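Long-range contacts in Ceg4 (Legionella pneumophila subsp. pneumophila, PDB 6AOJ), which dephosphorylates phosphotyrosine through a magnesium-binding HAD-like phosphatase domain and attenuates the activation of eukaryotic MAPK pathways: residues A[21-26]-A[82-87]; A[39-44]-A[53-58]; A[139-144]-A[170-175]. All coordinates share one frame; numbering follows the deposited sequence.

Interaction 1: residues A[21-26]-A[82-87]; sequences TGKSGN and VDFLMS
Gly22 N donates to Asp83 O at 2.8 Å, the one backbone hydrogen bond between 21-26 and 82-87, and it is bent, with 132° at the hydrogen. The segment 21-26 follows the DxDx(T/V) signature of the HAD-like phosphatases, whose Asp15 and Asp17 bind the magnesium ion. The segment 82-87 is the loop before helix 88-97 and starts with a short 3-10 turn, 82-84. Thr21 lies beside Leu85 and Met86. Its CA approaches Leu85 O at 3.4 Å in a CA-H...O contact, and its CG2 packs on Phe84 O. Thr21 OG1 closes an ST turn by accepting from Lys23 N, nearly straight at 171°, and is also hydrogen-bonded to Gly18 N. This ties it to Gly18, next to the magnesium ligand Asp17. Lys23 CG is anti to its own carbonyl carbon (chi1 -77°), which sends the side chain over Phe84 and past Asp83. Lys23 CE lies 3.9 Å from Asp83 CB, but Lys23 NZ stays 5.0 Å from Asp83 OD2, too far for a salt bridge. Phe84 also touches Tyr68 of helix 57-68. The Lys23 methylene makes a CH-pi contact, with CG 4.0 Å from the centroid of the Phe84 ring, almost on the ring normal.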
loop_
_atom_site.group_PDB
_atom_site.type_symbol
_atom_site.label_atom_id
_atom_site.label_comp_id
_atom_site.label_asym_id
_atom_site.label_seq_id
_atom_site.Cartn_x
_atom_site.Cartn_y
_atom_site.Cartn_z
ATOM N N THR A 21 0.083 -0.252 6.716
ATOM C CA THR A 21 0.641 0.037 8.049
ATOM C C THR A 21 -0.422 0.002 9.143
ATOM O O THR A 21 -1.622 -0.072 8.897
ATOM C CB THR A 21 1.303 1.411 8.097
ATOM O OG1 THR A 21 0.294 2.421 8.267
ATOM C CG2 THR A 21 2.078 1.678 6.806
ATOM N N GLY A 22 0.027 0.117 10.384
ATOM C CA GLY A 22 -0.920 0.051 11.459
ATOM C C GLY A 22 -1.289 1.412 12.014
ATOM O O GLY A 22 -1.808 1.496 13.121
ATOM N N LYS A 23 -0.970 2.490 11.313
ATOM C CA LYS A 23 -1.295 3.814 11.837
ATOM C C LYS A 23 -2.082 4.595 10.808
ATOM O O LYS A 23 -1.810 4.481 9.613
ATOM C CB LYS A 23 -0.022 4.570 12.215
ATOM C CG LYS A 23 0.601 4.122 13.527
ATOM C CD LYS A 23 -0.053 4.814 14.712
ATOM C CE LYS A 23 -0.211 3.863 15.888
ATOM N NZ LYS A 23 -0.119 4.574 17.194
ATOM N N SER A 24 -3.056 5.391 11.240
ATOM C CA SER A 24 -3.804 6.125 10.223
ATOM C C SER A 24 -2.929 7.219 9.608
ATOM O O SER A 24 -1.942 7.669 10.195
ATOM C CB SER A 24 -5.093 6.714 10.820
ATOM O OG SER A 24 -4.776 7.831 11.649
ATOM N N GLY A 25 -3.303 7.659 8.409
ATOM C CA GLY A 25 -2.526 8.694 7.747
ATOM C C GLY A 25 -2.467 9.979 8.549
ATOM O O GLY A 25 -1.402 10.600 8.670
ATOM N N ASN A 26 -3.604 10.385 9.141
ATOM C CA ASN A 26 -3.605 11.601 9.938
ATOM C C ASN A 26 -2.692 11.473 11.146
ATOM O O ASN A 26 -2.229 12.483 11.678
ATOM C CB ASN A 26 -5.022 11.955 10.417
ATOM C CG ASN A 26 -5.966 12.326 9.271
ATOM O OD1 ASN A 26 -5.570 12.975 8.305
ATOM N ND2 ASN A 26 -7.229 11.923 9.391
ATOM N N VAL A 82 6.495 0.594 16.052
ATOM C CA VAL A 82 6.516 -0.419 15.002
ATOM C C VAL A 82 5.262 -0.347 14.139
ATOM O O VAL A 82 5.285 -0.775 12.978
ATOM C CB VAL A 82 6.701 -1.820 15.630
ATOM C CG1 VAL A 82 5.382 -2.396 16.078
ATOM C CG2 VAL A 82 7.377 -2.752 14.660
ATOM N N ASP A 83 4.166 0.220 14.671
ATOM C CA ASP A 83 2.921 0.294 13.903
ATOM C C ASP A 83 2.966 1.295 12.756
ATOM O O ASP A 83 2.000 1.368 11.989
ATOM C CB ASP A 83 1.766 0.637 14.847
ATOM C CG ASP A 83 1.409 -0.519 15.767
ATOM O OD1 ASP A 83 1.704 -1.682 15.399
ATOM O OD2 ASP A 83 0.834 -0.275 16.852
ATOM N N PHE A 84 4.034 2.084 12.617
ATOM C CA PHE A 84 4.233 2.868 11.399
ATOM C C PHE A 84 4.806 2.053 10.243
ATOM O O PHE A 84 4.845 2.541 9.111
ATOM C CB PHE A 84 5.172 4.058 11.674
ATOM C CG PHE A 84 4.570 5.107 12.590
ATOM C CD1 PHE A 84 4.792 5.062 13.958
ATOM C CD2 PHE A 84 3.824 6.154 12.071
ATOM C CE1 PHE A 84 4.253 6.027 14.821
ATOM C CE2 PHE A 84 3.286 7.130 12.909
ATOM C CZ PHE A 84 3.513 7.072 14.297
ATOM N N LEU A 85 5.209 0.821 10.471
ATOM C CA LEU A 85 5.709 -0.006 9.386
ATOM C C LEU A 85 4.597 -0.923 8.897
ATOM O O LEU A 85 3.557 -1.056 9.529
ATOM C CB LEU A 85 6.892 -0.853 9.855
ATOM C CG LEU A 85 8.075 -0.043 10.406
ATOM C CD1 LEU A 85 9.156 -1.003 10.925
ATOM C CD2 LEU A 85 8.607 0.777 9.266
ATOM N N MET A 86 4.867 -1.615 7.795
ATOM C CA MET A 86 3.985 -2.690 7.363
ATOM C C MET A 86 4.113 -3.860 8.315
ATOM O O MET A 86 5.216 -4.204 8.737
ATOM C CB MET A 86 4.359 -3.155 5.951
ATOM C CG MET A 86 4.460 -2.049 4.930
ATOM S SD MET A 86 4.743 -2.790 3.292
ATOM C CE MET A 86 6.490 -2.994 3.375
ATOM N N SER A 87 2.990 -4.495 8.632
ATOM C CA SER A 87 3.051 -5.656 9.492
ATOM C C SER A 87 3.773 -6.793 8.760
ATOM O O SER A 87 3.823 -6.811 7.526
ATOM C CB SER A 87 1.642 -6.092 9.900
ATOM O OG SER A 87 0.919 -6.610 8.788
#

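Interaction 2: residues A[39-44]-A[53-58]; sequences QGYKKD and PMKDPI
Gln39 meets 53-58 with both its backbone and its side chain. Gln39 N donates to Pro53 O at 2.8 Å, in the carbonyl plane, with 160° at the hydrogen. Gln39 NE2 donates to Met54 O at 3.2 Å. That second bond is straight at the hydrogen (168°), and the acceptor lies in the amide plane of Gln39, but the donor stands well above the carbonyl plane of Met54. Extended beyond CG (chi2 -172°), the Gln39 chain passes the carbonyls of Pro53 and Met54 and brings NE2 to Met54 O. The Gln39 and Pro53 side chains cross at about a right angle, with NE2 of Gln39 3.5 Å from Pro53 CB. The contact lies at the surface, between helices 32-36 and 57-68. This insertion between strands 10-14 and 103-108 is where HAD phosphatases carry a C1-type cap, and these helices probably belong to one. Asp56 is the N-cap of helix 57-68, and its carboxylate accepts from Glu59 N. Lys55 reaches back with an extended chain. Lys55 NZ lies 4.1 Å from Tyr41 CB and shares a water with Tyr41 O, 3.0 Å from each. Lys55 NZ also donates to Ser36 O of helix 32-36. Farther out, Tyr41 OH is hydrogen-bonded to Glu32 OE1, and Met54 packs on Leu37, Leu38 and Arg112.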
loop_
_atom_site.group_PDB
_atom_site.type_symbol
_atom_site.label_atom_id
_atom_site.label_comp_id
_atom_site.label_asym_id
_atom_site.label_seq_id
_atom_site.Cartn_x
_atom_site.Cartn_y
_atom_site.Cartn_z
ATOM N N GLN A 39 13.137 17.821 3.517
ATOM C CA GLN A 39 14.237 18.772 3.476
ATOM C C GLN A 39 13.909 20.005 4.317
ATOM O O GLN A 39 12.773 20.476 4.342
ATOM C CB GLN A 39 14.534 19.190 2.038
ATOM C CG GLN A 39 15.031 18.090 1.125
ATOM C CD GLN A 39 15.475 18.631 -0.225
ATOM O OE1 GLN A 39 15.980 19.750 -0.321
ATOM N NE2 GLN A 39 15.277 17.840 -1.278
ATOM N N GLY A 40 14.911 20.532 5.009
ATOM C CA GLY A 40 14.674 21.684 5.844
ATOM C C GLY A 40 14.054 21.391 7.189
ATOM O O GLY A 40 13.699 22.334 7.905
ATOM N N TYR A 41 13.920 20.120 7.559
ATOM C CA TYR A 41 13.381 19.746 8.861
ATOM C C TYR A 41 14.040 20.511 9.996
ATOM O O TYR A 41 15.271 20.562 10.093
ATOM C CB TYR A 41 13.587 18.261 9.095
ATOM C CG TYR A 41 13.192 17.801 10.473
ATOM C CD1 TYR A 41 11.874 17.879 10.899
ATOM C CD2 TYR A 41 14.127 17.244 11.319
ATOM C CE1 TYR A 41 11.494 17.429 12.150
ATOM C CE2 TYR A 41 13.776 16.792 12.564
ATOM C CZ TYR A 41 12.464 16.896 12.991
ATOM O OH TYR A 41 12.139 16.449 14.253
ATOM N N LYS A 42 13.205 21.095 10.862
ATOM C CA LYS A 42 13.627 21.632 12.154
ATOM C C LYS A 42 12.717 21.044 13.225
ATOM O O LYS A 42 11.500 21.009 13.045
ATOM C CB LYS A 42 13.581 23.169 12.181
ATOM C CG LYS A 42 14.883 23.852 11.738
ATOM C CD LYS A 42 15.158 23.622 10.253
ATOM C CE LYS A 42 16.646 23.656 9.893
ATOM N NZ LYS A 42 17.271 25.008 10.009
ATOM N N LYS A 43 13.298 20.557 14.322
ATOM C CA LYS A 43 12.501 19.837 15.310
ATOM C C LYS A 43 11.346 20.694 15.824
ATOM O O LYS A 43 11.506 21.895 16.090
ATOM C CB LYS A 43 13.368 19.380 16.481
ATOM C CG LYS A 43 12.689 18.297 17.311
ATOM C CD LYS A 43 13.485 17.941 18.559
ATOM C CE LYS A 43 13.066 16.575 19.117
ATOM N NZ LYS A 43 11.580 16.394 19.180
ATOM N N ASP A 44 10.173 20.057 15.953
ATOM C CA ASP A 44 8.936 20.675 16.441
ATOM C C ASP A 44 8.420 21.783 15.525
ATOM O O ASP A 44 7.609 22.617 15.950
ATOM C CB ASP A 44 9.079 21.221 17.874
ATOM C CG ASP A 44 9.914 20.329 18.770
ATOM O OD1 ASP A 44 9.523 19.152 18.962
ATOM O OD2 ASP A 44 10.939 20.820 19.305
ATOM N N PRO A 53 9.907 19.129 -0.546
ATOM C CA PRO A 53 10.813 18.109 -1.091
ATOM C C PRO A 53 11.310 17.171 0.005
ATOM O O PRO A 53 11.612 17.593 1.122
ATOM C CB PRO A 53 11.954 18.933 -1.692
ATOM C CG PRO A 53 11.382 20.304 -1.868
ATOM C CD PRO A 53 10.423 20.491 -0.750
ATOM N N MET A 54 11.372 15.881 -0.313
ATOM C CA MET A 54 11.851 14.906 0.655
ATOM C C MET A 54 13.374 14.784 0.593
ATOM O O MET A 54 14.000 15.033 -0.444
ATOM C CB MET A 54 11.199 13.535 0.428
ATOM C CG MET A 54 9.716 13.530 0.677
ATOM S SD MET A 54 9.091 11.904 1.113
ATOM C CE MET A 54 8.896 12.099 2.879
ATOM N N LYS A 55 13.971 14.443 1.735
ATOM C CA LYS A 55 15.390 14.107 1.750
ATOM C C LYS A 55 15.650 12.926 0.814
ATOM O O LYS A 55 14.771 12.098 0.568
ATOM C CB LYS A 55 15.840 13.785 3.174
ATOM C CG LYS A 55 15.994 15.009 4.075
ATOM C CD LYS A 55 16.122 14.608 5.535
ATOM C CE LYS A 55 16.265 15.837 6.449
ATOM N NZ LYS A 55 16.319 15.466 7.908
ATOM N N ASP A 56 16.874 12.844 0.285
ATOM C CA ASP A 56 17.140 11.861 -0.754
ATOM C C ASP A 56 17.015 10.441 -0.189
ATOM O O ASP A 56 17.129 10.234 1.024
ATOM C CB ASP A 56 18.512 12.124 -1.392
ATOM C CG ASP A 56 19.668 11.519 -0.618
ATOM O OD1 ASP A 56 20.669 11.152 -1.270
ATOM O OD2 ASP A 56 19.602 11.435 0.626
ATOM N N PRO A 57 16.738 9.449 -1.051
ATOM C CA PRO A 57 16.395 8.104 -0.542
ATOM C C PRO A 57 17.489 7.447 0.290
ATOM O O PRO A 57 17.185 6.622 1.163
ATOM C CB PRO A 57 16.119 7.304 -1.827
ATOM C CG PRO A 57 15.840 8.317 -2.863
ATOM C CD PRO A 57 16.699 9.493 -2.524
ATOM N N ILE A 58 18.752 7.777 0.047
ATOM C CA ILE A 58 19.821 7.220 0.867
ATOM C C ILE A 58 19.726 7.746 2.299
ATOM O O ILE A 58 19.833 6.976 3.258
ATOM C CB ILE A 58 21.181 7.533 0.242
ATOM C CG1 ILE A 58 21.365 6.723 -1.042
ATOM C CG2 ILE A 58 22.298 7.253 1.241
ATOM C CD1 ILE A 58 22.568 7.180 -1.835
HETATM O O HOH W 1 16.881 18.252 8.959
#

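Interaction 3: residues A[139-144]-A[170-175]; sequences GYKFND and AEMLRA
Two helices of the HAD-like core, 141-148 and 166-178, meet here close to the magnesium site. Phe142 and Arg174 carry the outer side of the contact. The guanidinium of Arg174 lies flat over one face of the Phe142 ring, with planes 15° apart and centres 4.1 Å apart. The cation-pi contact is off-centre, as Arg174 NH2 stands over the rim, 3.3 Å from Phe142 CG. Phe142 CG is anti to the backbone N (chi1 175°), which lays the ring across the other helix. There Glu171 O meets the ring edge, and Ala175 CB touches Phe142 CD2 at 3.6 Å. The Glu171 carboxylate lies beside the Arg174 guanidinium, three residues on, in a salt bridge modelled too short to rely on. A water accepts from Phe142 N at 3.1 Å and donates to Glu171 OE1 at 2.7 Å. On the buried side, Lys141 crosses Met172, which packs further on Val145 and Ile161. The extended Lys141 chain carries NZ away from helix 166-178 to salt bridges with Asp15, a magnesium ligand, and Asp163, and to a hydrogen bond with Val108 O, consistent with the motif III lysine of HAD phosphatases. Lys141 CB touches Met172 CG at 3.9 Å, and Lys141 CD is 4.0 Å from Met172 SD.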
loop_
_atom_site.group_PDB
_atom_site.type_symbol
_atom_site.label_atom_id
_atom_site.label_comp_id
_atom_site.label_asym_id
_atom_site.label_seq_id
_atom_site.Cartn_x
_atom_site.Cartn_y
_atom_site.Cartn_z
ATOM N N GLY A 139 -5.087 12.001 -3.947
ATOM C CA GLY A 139 -5.959 12.224 -2.804
ATOM C C GLY A 139 -7.435 12.099 -3.119
ATOM O O GLY A 139 -8.245 12.092 -2.194
ATOM N N TYR A 140 -7.814 11.996 -4.396
ATOM C CA TYR A 140 -9.211 11.879 -4.815
ATOM C C TYR A 140 -9.445 10.429 -5.245
ATOM O O TYR A 140 -9.248 10.066 -6.406
ATOM C CB TYR A 140 -9.523 12.865 -5.932
ATOM C CG TYR A 140 -8.986 14.266 -5.709
ATOM C CD1 TYR A 140 -9.481 15.085 -4.692
ATOM C CD2 TYR A 140 -7.993 14.781 -6.536
ATOM C CE1 TYR A 140 -8.981 16.383 -4.500
ATOM C CE2 TYR A 140 -7.490 16.067 -6.359
ATOM C CZ TYR A 140 -7.983 16.863 -5.344
ATOM O OH TYR A 140 -7.469 18.133 -5.199
ATOM N N LYS A 141 -9.897 9.590 -4.302
ATOM C CA LYS A 141 -9.783 8.146 -4.513
ATOM C C LYS A 141 -10.783 7.616 -5.532
ATOM O O LYS A 141 -10.466 6.659 -6.263
ATOM C CB LYS A 141 -9.912 7.395 -3.185
ATOM C CG LYS A 141 -8.745 7.641 -2.246
ATOM C CD LYS A 141 -8.466 6.487 -1.261
ATOM C CE LYS A 141 -7.487 6.967 -0.149
ATOM N NZ LYS A 141 -7.017 5.832 0.687
ATOM N N PHE A 142 -11.994 8.199 -5.597
ATOM C CA PHE A 142 -12.913 7.836 -6.672
ATOM C C PHE A 142 -12.280 8.126 -8.032
ATOM O O PHE A 142 -12.296 7.279 -8.933
ATOM C CB PHE A 142 -14.259 8.582 -6.532
ATOM C CG PHE A 142 -15.185 8.342 -7.669
ATOM C CD1 PHE A 142 -15.216 9.200 -8.761
ATOM C CD2 PHE A 142 -15.991 7.214 -7.694
ATOM C CE1 PHE A 142 -16.051 8.957 -9.824
ATOM C CE2 PHE A 142 -16.835 6.966 -8.763
ATOM C CZ PHE A 142 -16.872 7.839 -9.825
ATOM N N ASN A 143 -11.750 9.334 -8.211
ATOM C CA ASN A 143 -11.192 9.704 -9.513
ATOM C C ASN A 143 -10.000 8.820 -9.877
ATOM O O ASN A 143 -9.867 8.396 -11.035
ATOM C CB ASN A 143 -10.782 11.174 -9.506
ATOM C CG ASN A 143 -11.955 12.090 -9.629
ATOM O OD1 ASN A 143 -13.043 11.660 -10.003
ATOM N ND2 ASN A 143 -11.757 13.355 -9.319
ATOM N N ASP A 144 -9.132 8.526 -8.902
ATOM C CA ASP A 144 -7.936 7.733 -9.177
ATOM C C ASP A 144 -8.294 6.290 -9.524
ATOM O O ASP A 144 -7.744 5.724 -10.481
ATOM C CB ASP A 144 -6.991 7.777 -7.990
ATOM C CG ASP A 144 -6.135 9.064 -7.945
ATOM O OD1 ASP A 144 -6.129 9.861 -8.906
ATOM O OD2 ASP A 144 -5.463 9.273 -6.933
ATOM N N ALA A 170 -15.623 3.836 0.730
ATOM C CA ALA A 170 -16.864 3.981 -0.028
ATOM C C ALA A 170 -16.610 4.646 -1.376
ATOM O O ALA A 170 -17.278 4.326 -2.372
ATOM C CB ALA A 170 -17.909 4.776 0.785
ATOM N N GLU A 171 -15.680 5.604 -1.417
ATOM C CA GLU A 171 -15.301 6.234 -2.680
ATOM C C GLU A 171 -14.720 5.206 -3.648
ATOM O O GLU A 171 -15.057 5.191 -4.839
ATOM C CB GLU A 171 -14.275 7.344 -2.423
ATOM C CG GLU A 171 -14.861 8.563 -1.717
ATOM C CD GLU A 171 -15.960 9.227 -2.515
ATOM O OE1 GLU A 171 -15.629 10.002 -3.438
ATOM O OE2 GLU A 171 -17.163 8.991 -2.214
ATOM N N MET A 172 -13.798 4.360 -3.163
ATOM C CA MET A 172 -13.212 3.356 -4.057
ATOM C C MET A 172 -14.267 2.351 -4.516
ATOM O O MET A 172 -14.309 1.972 -5.689
ATOM C CB MET A 172 -12.057 2.666 -3.356
ATOM C CG MET A 172 -10.948 3.665 -3.055
ATOM S SD MET A 172 -9.278 2.954 -2.977
ATOM C CE MET A 172 -9.460 2.020 -1.470
ATOM N N LEU A 173 -15.126 1.912 -3.607
ATOM C CA LEU A 173 -16.139 0.938 -3.988
ATOM C C LEU A 173 -17.078 1.512 -5.041
ATOM O O LEU A 173 -17.470 0.810 -5.984
ATOM C CB LEU A 173 -16.898 0.488 -2.743
ATOM C CG LEU A 173 -17.998 -0.566 -2.874
ATOM C CD1 LEU A 173 -17.346 -1.888 -3.196
ATOM C CD2 LEU A 173 -18.730 -0.635 -1.530
ATOM N N ARG A 174 -17.462 2.783 -4.903
ATOM C CA ARG A 174 -18.363 3.395 -5.898
ATOM C C ARG A 174 -17.709 3.434 -7.273
ATOM O O ARG A 174 -18.371 3.255 -8.310
ATOM C CB ARG A 174 -18.728 4.804 -5.453
ATOM C CG ARG A 174 -19.783 5.482 -6.242
ATOM C CD ARG A 174 -20.089 6.805 -5.586
ATOM N NE ARG A 174 -19.290 7.898 -6.132
ATOM C CZ ARG A 174 -18.430 8.628 -5.434
ATOM N NH1 ARG A 174 -18.255 8.384 -4.146
ATOM N NH2 ARG A 174 -17.752 9.608 -6.023
ATOM N N ALA A 175 -16.407 3.682 -7.302
ATOM C CA ALA A 175 -15.679 3.637 -8.565
ATOM C C ALA A 175 -15.728 2.235 -9.178
ATOM O O ALA A 175 -16.004 2.073 -10.372
ATOM C CB ALA A 175 -14.234 4.099 -8.332
HETATM O O HOH W 2 -13.051 10.487 -3.837
#

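How the interactions relate
Interactions 1 and 3 approach the magnesium site from different parts of the chain. The side chain of Thr21 in interaction 1 is about 7 Å from the ion, and that of Lys141 in interaction 3 about 5 Å. Their nearest atoms are about 9 Å apart, and their centres 21 Å. Asp15, Asp17 and Asp164 bind the metal. Asp17 is about 4 Å from Thr21, side chain to side chain, while Asp15 is salt-bridged to Lys141. Interaction 2 is more peripheral, with its centre 20 Å from that of interaction 1 and 30 Å from that of interaction 3. Its Met54 side chain is still about 10 Å from that of Asp17. In sequence it falls between the two segments of interaction 1.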